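Local coordinates for ABC transporter (PDB 4G68), which is probably the extracellular solute-binding component of an ABC transporter, presumably capturing xylan-derived oligosaccharides for uptake by a thermophilic bacterium, at residues C[50-55]-C[351-356]; C[151-156]-C[277-282]. All coordinates share one frame; numbering follows the deposited sequence.

Interaction 1 of 2, residues C[50-55]-C[351-356]; sequences EPAKTK and YLIATG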
ATOM      1  N   GLU C  50       6.557  13.198  -8.355  1.00 36.60           N
ATOM      2  CA  GLU C  50       6.840  13.101  -9.797  1.00 34.75           C
ATOM      3  C   GLU C  50       7.428  11.727 -10.170  1.00 33.60           C
ATOM      4  O   GLU C  50       8.167  11.136  -9.389  1.00 31.30           O
ATOM      5  CB  GLU C  50       7.787  14.227 -10.248  1.00 38.63           C
ATOM      6  CG  GLU C  50       7.291  15.650  -9.994  1.00 38.76           C
ATOM      7  CD  GLU C  50       6.057  16.001 -10.792  1.00 38.27           C
ATOM      8  OE1 GLU C  50       5.750  15.310 -11.806  1.00 33.44           O
ATOM      9  OE2 GLU C  50       5.396  16.985 -10.384  1.00 40.49           O
ATOM     10  N   PRO C  51       7.135  11.225 -11.390  1.00 33.69           N
ATOM     11  CA  PRO C  51       6.373  11.866 -12.460  1.00 33.52           C
ATOM     12  C   PRO C  51       4.840  11.604 -12.442  1.00 32.72           C
ATOM     13  O   PRO C  51       4.152  12.007 -13.389  1.00 32.80           O
ATOM     14  CB  PRO C  51       7.019  11.253 -13.722  1.00 34.91           C
ATOM     15  CG  PRO C  51       7.327   9.851 -13.288  1.00 33.18           C
ATOM     16  CD  PRO C  51       7.783   9.981 -11.857  1.00 34.21           C
ATOM     17  N   ALA C  52       4.316  10.948 -11.395  1.00 31.16           N
ATOM     18  CA  ALA C  52       2.867  10.633 -11.305  1.00 28.05           C
ATOM     19  C   ALA C  52       2.015  11.890 -11.446  1.00 28.88           C
ATOM     20  O   ALA C  52       1.098  11.911 -12.274  1.00 29.08           O
ATOM     21  CB  ALA C  52       2.519   9.892 -10.026  1.00 27.51           C
ATOM     22  N   LYS C  53       2.368  12.938 -10.687  1.00 30.76           N
ATOM     23  CA  LYS C  53       1.616  14.207 -10.672  1.00 30.70           C
ATOM     24  C   LYS C  53       1.470  14.782 -12.084  1.00 31.19           C
ATOM     25  O   LYS C  53       0.379  15.210 -12.464  1.00 31.54           O
ATOM     26  CB  LYS C  53       2.248  15.224  -9.712  1.00 31.42           C
ATOM     27  CG  LYS C  53       1.519  16.566  -9.629  1.00 36.67           C
ATOM     28  CD  LYS C  53       2.458  17.619  -9.030  1.00 38.38           C
ATOM     29  CE  LYS C  53       1.917  19.045  -9.142  1.00 39.85           C
ATOM     30  NZ  LYS C  53       0.618  19.118  -8.403  1.00 40.37           N
ATOM     31  N   THR C  54       2.578  14.773 -12.843  1.00 31.06           N
ATOM     32  CA  THR C  54       2.621  15.234 -14.257  1.00 31.81           C
ATOM     33  C   THR C  54       1.810  14.293 -15.143  1.00 31.28           C
ATOM     34  O   THR C  54       1.040  14.737 -16.003  1.00 30.56           O
ATOM     35  CB  THR C  54       4.086  15.295 -14.791  1.00 30.79           C
ATOM     36  OG1 THR C  54       4.851  16.247 -14.022  1.00 32.18           O
ATOM     37  CG2 THR C  54       4.159  15.661 -16.297  1.00 31.83           C
ATOM     38  N   LYS C  55       1.988  12.987 -14.929  1.00 31.93           N
ATOM     39  CA  LYS C  55       1.212  11.997 -15.684  1.00 33.42           C
ATOM     40  C   LYS C  55      -0.310  12.067 -15.513  1.00 32.26           C
ATOM     41  O   LYS C  55      -1.076  11.897 -16.497  1.00 29.32           O
ATOM     42  CB  LYS C  55       1.738  10.595 -15.385  1.00 36.54           C
ATOM     43  CG  LYS C  55       3.199  10.467 -15.779  1.00 40.80           C
ATOM     44  CD  LYS C  55       3.344  10.391 -17.280  1.00 44.25           C
ATOM     45  CE  LYS C  55       3.160   8.959 -17.686  1.00 48.29           C
ATOM     46  NZ  LYS C  55       3.098   8.902 -19.158  1.00 47.67           N
ATOM     47  N   TYR C 351       1.548   0.786 -13.873  1.00 24.05           N
ATOM     48  CA  TYR C 351       2.352  -0.263 -14.514  1.00 26.72           C
ATOM     49  C   TYR C 351       3.640   0.274 -15.182  1.00 27.90           C
ATOM     50  O   TYR C 351       4.737  -0.296 -14.981  1.00 28.56           O
ATOM     51  CB  TYR C 351       1.490  -1.001 -15.536  1.00 30.41           C
ATOM     52  CG  TYR C 351       2.105  -2.268 -16.122  1.00 31.67           C
ATOM     53  CD1 TYR C 351       2.804  -3.168 -15.307  1.00 35.38           C
ATOM     54  CD2 TYR C 351       1.959  -2.570 -17.469  1.00 35.95           C
ATOM     55  CE1 TYR C 351       3.366  -4.323 -15.824  1.00 37.60           C
ATOM     56  CE2 TYR C 351       2.504  -3.737 -18.010  1.00 37.03           C
ATOM     57  CZ  TYR C 351       3.199  -4.606 -17.182  1.00 38.80           C
ATOM     58  OH  TYR C 351       3.738  -5.755 -17.708  1.00 40.39           O
ATOM     59  N   LEU C 352       3.514   1.382 -15.918  1.00 24.38           N
ATOM     60  CA  LEU C 352       4.635   1.952 -16.655  1.00 26.10           C
ATOM     61  C   LEU C 352       5.677   2.617 -15.759  1.00 27.91           C
ATOM     62  O   LEU C 352       6.876   2.469 -15.988  1.00 28.47           O
ATOM     63  CB  LEU C 352       4.123   2.962 -17.681  1.00 29.62           C
ATOM     64  CG  LEU C 352       3.480   2.306 -18.911  1.00 30.24           C
ATOM     65  CD1 LEU C 352       2.650   3.308 -19.707  1.00 31.50           C
ATOM     66  CD2 LEU C 352       4.603   1.722 -19.770  1.00 29.02           C
ATOM     67  N   ILE C 353       5.210   3.321 -14.732  1.00 24.78           N
ATOM     68  CA  ILE C 353       6.064   4.070 -13.839  1.00 23.98           C
ATOM     69  C   ILE C 353       6.305   3.449 -12.440  1.00 24.33           C
ATOM     70  O   ILE C 353       7.064   4.024 -11.647  1.00 27.38           O
ATOM     71  CB  ILE C 353       5.651   5.557 -13.779  1.00 25.69           C
ATOM     72  CG1 ILE C 353       4.433   5.759 -12.867  1.00 26.68           C
ATOM     73  CG2 ILE C 353       5.377   6.094 -15.200  1.00 23.39           C
ATOM     74  CD1 ILE C 353       4.040   7.225 -12.702  1.00 27.32           C
ATOM     75  N   ALA C 354       5.673   2.309 -12.148  1.00 20.06           N
ATOM     76  CA  ALA C 354       5.875   1.555 -10.891  1.00 20.75           C
ATOM     77  C   ALA C 354       5.345   2.246  -9.604  1.00 20.26           C
ATOM     78  O   ALA C 354       5.778   1.955  -8.492  1.00 19.53           O
ATOM     79  CB  ALA C 354       7.336   1.058 -10.747  1.00 17.40           C
ATOM     80  N   THR C 355       4.371   3.131  -9.792  1.00 21.97           N
ATOM     81  CA  THR C 355       3.621   3.723  -8.673  1.00 23.19           C
ATOM     82  C   THR C 355       2.539   2.778  -8.162  1.00 23.59           C
ATOM     83  O   THR C 355       1.983   2.986  -7.071  1.00 20.46           O
ATOM     84  CB  THR C 355       2.900   5.053  -9.054  1.00 23.82           C
ATOM     85  OG1 THR C 355       2.126   4.882 -10.265  1.00 22.92           O
ATOM     86  CG2 THR C 355       3.872   6.198  -9.160  1.00 22.88           C
ATOM     87  N   GLY C 356       2.212   1.765  -8.966  1.00 22.84           N
ATOM     88  CA  GLY C 356       1.321   0.703  -8.507  1.00 23.84           C
ATOM     89  C   GLY C 356       1.429  -0.594  -9.296  1.00 23.21           C
ATOM     90  O   GLY C 356       2.255  -0.696 -10.211  1.00 19.10           O
TER
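The pyrrolidine ring of P51 receives CD1 of I353 over one face, toward its CG-CD side, with P51 CG the nearest atom, 4.2 Å from I353 CD1. P51 follows a cis peptide bond and is the N-cap of helix 52-66. In this solute-binding protein fold, that helix connects the parallel strands 40-45 and 71-76 as a beta-alpha-beta crossover. Its N-terminal turn meets the last residues of helix 332-353 in a small apolar surface contact.

A second flat group, the carboxylate of E50, faces its own turn: T54 OG1 donates to E50 OE1 over 2.6 Å from the syn side, 32° out of the carboxylate plane. I353 does most of the touching. With CG1 placed between the backbone N and the carbonyl carbon (chi1 79°) and the chain extended beyond it, CD1 becomes the far tip, 3.9 Å from A52 CA. The CB of A52 meets T355 CG2 at 4.0 Å as well as the end of I353.

Helix 332-353 ends at I353, and A354, with positive phi, swings the chain so that T355 also faces helix 52-66. The hydroxyl of T355 is bonded to D350, and its methyl CG2 is the part turned to A52. Three successive bends of the same sense curl the K55 chain, whose CE skirts the margin 4.4 Å from I353 CG2.

Interaction 2 of 2, residues C[151-156]-C[277-282]; sequences DQQASV and GGNFDA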
ATOM      1  N   ASP C 151      -5.764  -0.278  -9.017  1.00 24.83           N
ATOM      2  CA  ASP C 151      -4.465  -0.883  -8.699  1.00 25.97           C
ATOM      3  C   ASP C 151      -4.427  -1.861  -7.516  1.00 25.58           C
ATOM      4  O   ASP C 151      -5.390  -2.004  -6.768  1.00 22.24           O
ATOM      5  CB  ASP C 151      -3.313   0.170  -8.717  1.00 29.01           C
ATOM      6  CG  ASP C 151      -3.198   1.033  -7.431  1.00 32.54           C
ATOM      7  OD1 ASP C 151      -3.781   0.722  -6.385  1.00 37.60           O
ATOM      8  OD2 ASP C 151      -2.427   2.034  -7.478  1.00 32.31           O
ATOM      9  N   GLN C 152      -3.337  -2.605  -7.426  1.00 24.25           N
ATOM     10  CA  GLN C 152      -3.195  -3.606  -6.421  1.00 22.95           C
ATOM     11  C   GLN C 152      -1.899  -3.359  -5.730  1.00 22.68           C
ATOM     12  O   GLN C 152      -0.960  -2.872  -6.335  1.00 23.09           O
ATOM     13  CB  GLN C 152      -3.257  -5.048  -6.941  1.00 27.60           C
ATOM     14  CG  GLN C 152      -2.920  -5.307  -8.386  1.00 27.15           C
ATOM     15  CD  GLN C 152      -3.012  -6.802  -8.752  1.00 27.85           C
ATOM     16  OE1 GLN C 152      -2.429  -7.677  -8.080  1.00 23.27           O
ATOM     17  NE2 GLN C 152      -3.773  -7.097  -9.822  1.00 23.49           N
ATOM     18  N   GLN C 153      -1.874  -3.654  -4.430  1.00 19.55           N
ATOM     19  CA  GLN C 153      -0.627  -3.529  -3.666  1.00 18.41           C
ATOM     20  C   GLN C 153      -0.015  -4.893  -3.385  1.00 21.13           C
ATOM     21  O   GLN C 153      -0.704  -5.959  -3.457  1.00 20.21           O
ATOM     22  CB  GLN C 153      -0.922  -2.806  -2.295  1.00 18.66           C
ATOM     23  CG  GLN C 153      -1.513  -1.344  -2.450  1.00 17.27           C
ATOM     24  CD  GLN C 153      -1.785  -0.604  -1.103  1.00 17.19           C
ATOM     25  OE1 GLN C 153      -1.627  -1.160  -0.035  1.00 20.81           O
ATOM     26  NE2 GLN C 153      -2.229   0.636  -1.168  1.00 15.80           N
ATOM     27  N   ALA C 154       1.284  -4.876  -3.052  1.00 20.63           N
ATOM     28  CA  ALA C 154       1.979  -6.077  -2.642  1.00 20.10           C
ATOM     29  C   ALA C 154       3.143  -5.606  -1.781  1.00 18.82           C
ATOM     30  O   ALA C 154       3.714  -4.526  -2.046  1.00 20.58           O
ATOM     31  CB  ALA C 154       2.476  -6.830  -3.882  1.00 17.85           C
ATOM     32  N   SER C 155       3.472  -6.397  -0.760  1.00 17.29           N
ATOM     33  CA  SER C 155       4.652  -6.063   0.108  1.00 19.79           C
ATOM     34  C   SER C 155       5.967  -6.394  -0.579  1.00 19.01           C
ATOM     35  O   SER C 155       6.117  -7.522  -1.107  1.00 20.96           O
ATOM     36  CB  SER C 155       4.577  -6.790   1.461  1.00 19.15           C
ATOM     37  OG  SER C 155       4.175  -8.179   1.312  1.00 18.56           O
ATOM     38  N   VAL C 156       6.965  -5.507  -0.455  1.00 16.79           N
ATOM     39  CA  VAL C 156       8.235  -5.751  -1.139  1.00 19.48           C
ATOM     40  C   VAL C 156       9.393  -5.413  -0.215  1.00 21.65           C
ATOM     41  O   VAL C 156       9.350  -4.361   0.412  1.00 18.91           O
ATOM     42  CB  VAL C 156       8.386  -4.827  -2.365  1.00 17.37           C
ATOM     43  CG1 VAL C 156       9.737  -5.028  -3.075  1.00 19.75           C
ATOM     44  CG2 VAL C 156       7.237  -5.065  -3.345  1.00 19.09           C
ATOM     45  N   GLY C 277       8.230  -2.092   2.101  1.00 16.06           N
ATOM     46  CA  GLY C 277       6.971  -1.426   2.118  1.00 20.40           C
ATOM     47  C   GLY C 277       6.137  -1.871   0.986  1.00 17.21           C
ATOM     48  O   GLY C 277       6.208  -3.043   0.560  1.00 19.76           O
ATOM     49  N   GLY C 278       5.309  -0.944   0.550  1.00 19.22           N
ATOM     50  CA  GLY C 278       4.441  -1.192  -0.583  1.00 16.92           C
ATOM     51  C   GLY C 278       5.189  -1.171  -1.911  1.00 17.75           C
ATOM     52  O   GLY C 278       6.214  -0.456  -2.100  1.00 19.78           O
ATOM     53  N   ASN C 279       4.665  -1.953  -2.852  1.00 15.96           N
ATOM     54  CA  ASN C 279       5.172  -1.889  -4.198  1.00 17.91           C
ATOM     55  C   ASN C 279       5.098  -0.433  -4.795  1.00 17.36           C
ATOM     56  O   ASN C 279       5.831  -0.115  -5.738  1.00 18.48           O
ATOM     57  CB  ASN C 279       4.294  -2.815  -5.036  1.00 18.37           C
ATOM     58  CG  ASN C 279       2.851  -2.386  -4.976  1.00 18.54           C
ATOM     59  OD1 ASN C 279       2.198  -2.463  -3.912  1.00 16.53           O
ATOM     60  ND2 ASN C 279       2.384  -1.799  -6.064  1.00 22.45           N
ATOM     61  N   PHE C 280       4.161   0.411  -4.294  1.00 16.64           N
ATOM     62  CA  PHE C 280       3.868   1.764  -4.883  1.00 17.34           C
ATOM     63  C   PHE C 280       5.053   2.692  -4.675  1.00 16.40           C
ATOM     64  O   PHE C 280       5.250   3.696  -5.440  1.00 17.19           O
ATOM     65  CB  PHE C 280       2.644   2.423  -4.207  1.00 15.36           C
ATOM     66  CG  PHE C 280       2.538   2.096  -2.715  1.00 14.23           C
ATOM     67  CD1 PHE C 280       3.283   2.847  -1.764  1.00 15.40           C
ATOM     68  CD2 PHE C 280       1.656   1.100  -2.278  1.00 12.76           C
ATOM     69  CE1 PHE C 280       3.146   2.551  -0.405  1.00 14.82           C
ATOM     70  CE2 PHE C 280       1.545   0.772  -0.946  1.00 14.45           C
ATOM     71  CZ  PHE C 280       2.280   1.519  -0.004  1.00 14.96           C
ATOM     72  N   ASP C 281       5.859   2.331  -3.660  1.00 19.07           N
ATOM     73  CA  ASP C 281       7.108   3.050  -3.392  1.00 18.32           C
ATOM     74  C   ASP C 281       8.179   2.813  -4.419  1.00 17.84           C
ATOM     75  O   ASP C 281       9.131   3.583  -4.513  1.00 22.45           O
ATOM     76  CB  ASP C 281       7.603   2.807  -1.952  1.00 19.10           C
ATOM     77  CG  ASP C 281       6.726   3.530  -0.916  1.00 19.63           C
ATOM     78  OD1 ASP C 281       5.945   4.462  -1.308  1.00 16.15           O
ATOM     79  OD2 ASP C 281       6.857   3.147   0.277  1.00 19.79           O
ATOM     80  N   ALA C 282       8.028   1.782  -5.239  1.00 18.84           N
ATOM     81  CA  ALA C 282       9.012   1.524  -6.335  1.00 18.74           C
ATOM     82  C   ALA C 282       9.338   2.701  -7.155  1.00 21.84           C
ATOM     83  O   ALA C 282      10.518   2.921  -7.428  1.00 23.20           O
ATOM     84  CB  ALA C 282       8.548   0.414  -7.241  1.00 18.34           C
TER
HETATM   85  O   HOH W   1      -0.081  -0.028  -5.325  1.00 25.04           O
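The side chain of N279 carries the antiparallel pairing of strands 144-160 and 274-278 one step past the end of the second strand, inside the mixed sheet of the solute-binding protein fold. Its CB lies 3.5 Å from A154 O and also packs against the CG2 methyl of V156. With chi1 at 59°, CG turns back over the first strand. OD1 then accepts the amide of A154, with A154 N 2.7 Å from N279 OD1, the donor standing 57° out of the carbonyl plane rather than on a lone pair. ND2, the other tip, gives a proton to water 1, which donates in turn to Q152 O, each bond 3.1 Å long. N279 N completes the grip by bonding A154 O, so both polar backbone atoms of A154 are held by one residue. A leucine here would probably leave A154 N without this acceptor and water 1 without its donor.

On the strand side of this clasp, toward G277, V156 and G277 form a regular hydrogen-bonded pair, and S155 and G278 the adjoining non-hydrogen-bonded one, where S155 turns its hydroxyl to I316 N.

N279 also opens the 3-10 segment 279-281, which brings F280 alongside the end of Q153, the two groups meeting obliquely. The amide of Q153 and the ring are inclined at 61°, and Q153 CD approaches F280 CE2 to 3.6 Å. G278 CA lies over one face of the ring near its rim, a position where any CB would collide with CE2. Water 1 sits in the ring plane, at the edge of F280.

Interaction 2 is nested, along the chain, inside the long loop closed by interaction 1, and the two centres are about 13 Å apart. They meet through the chain leaving helix 332-353: T355 O packs 3.0 Å from F280 CB, A354 O lies 3.4 Å from A282 CB, and G356 C is 3.6 Å from N279 ND2. L357 then pairs with Q152 through a backbone hydrogen bond as part of strand 357-358, so residues 351-356 run from the surface contact into the central sheet. D350 touches both regions, bonding T355 while its other oxygen lies near the carboxylate of D151.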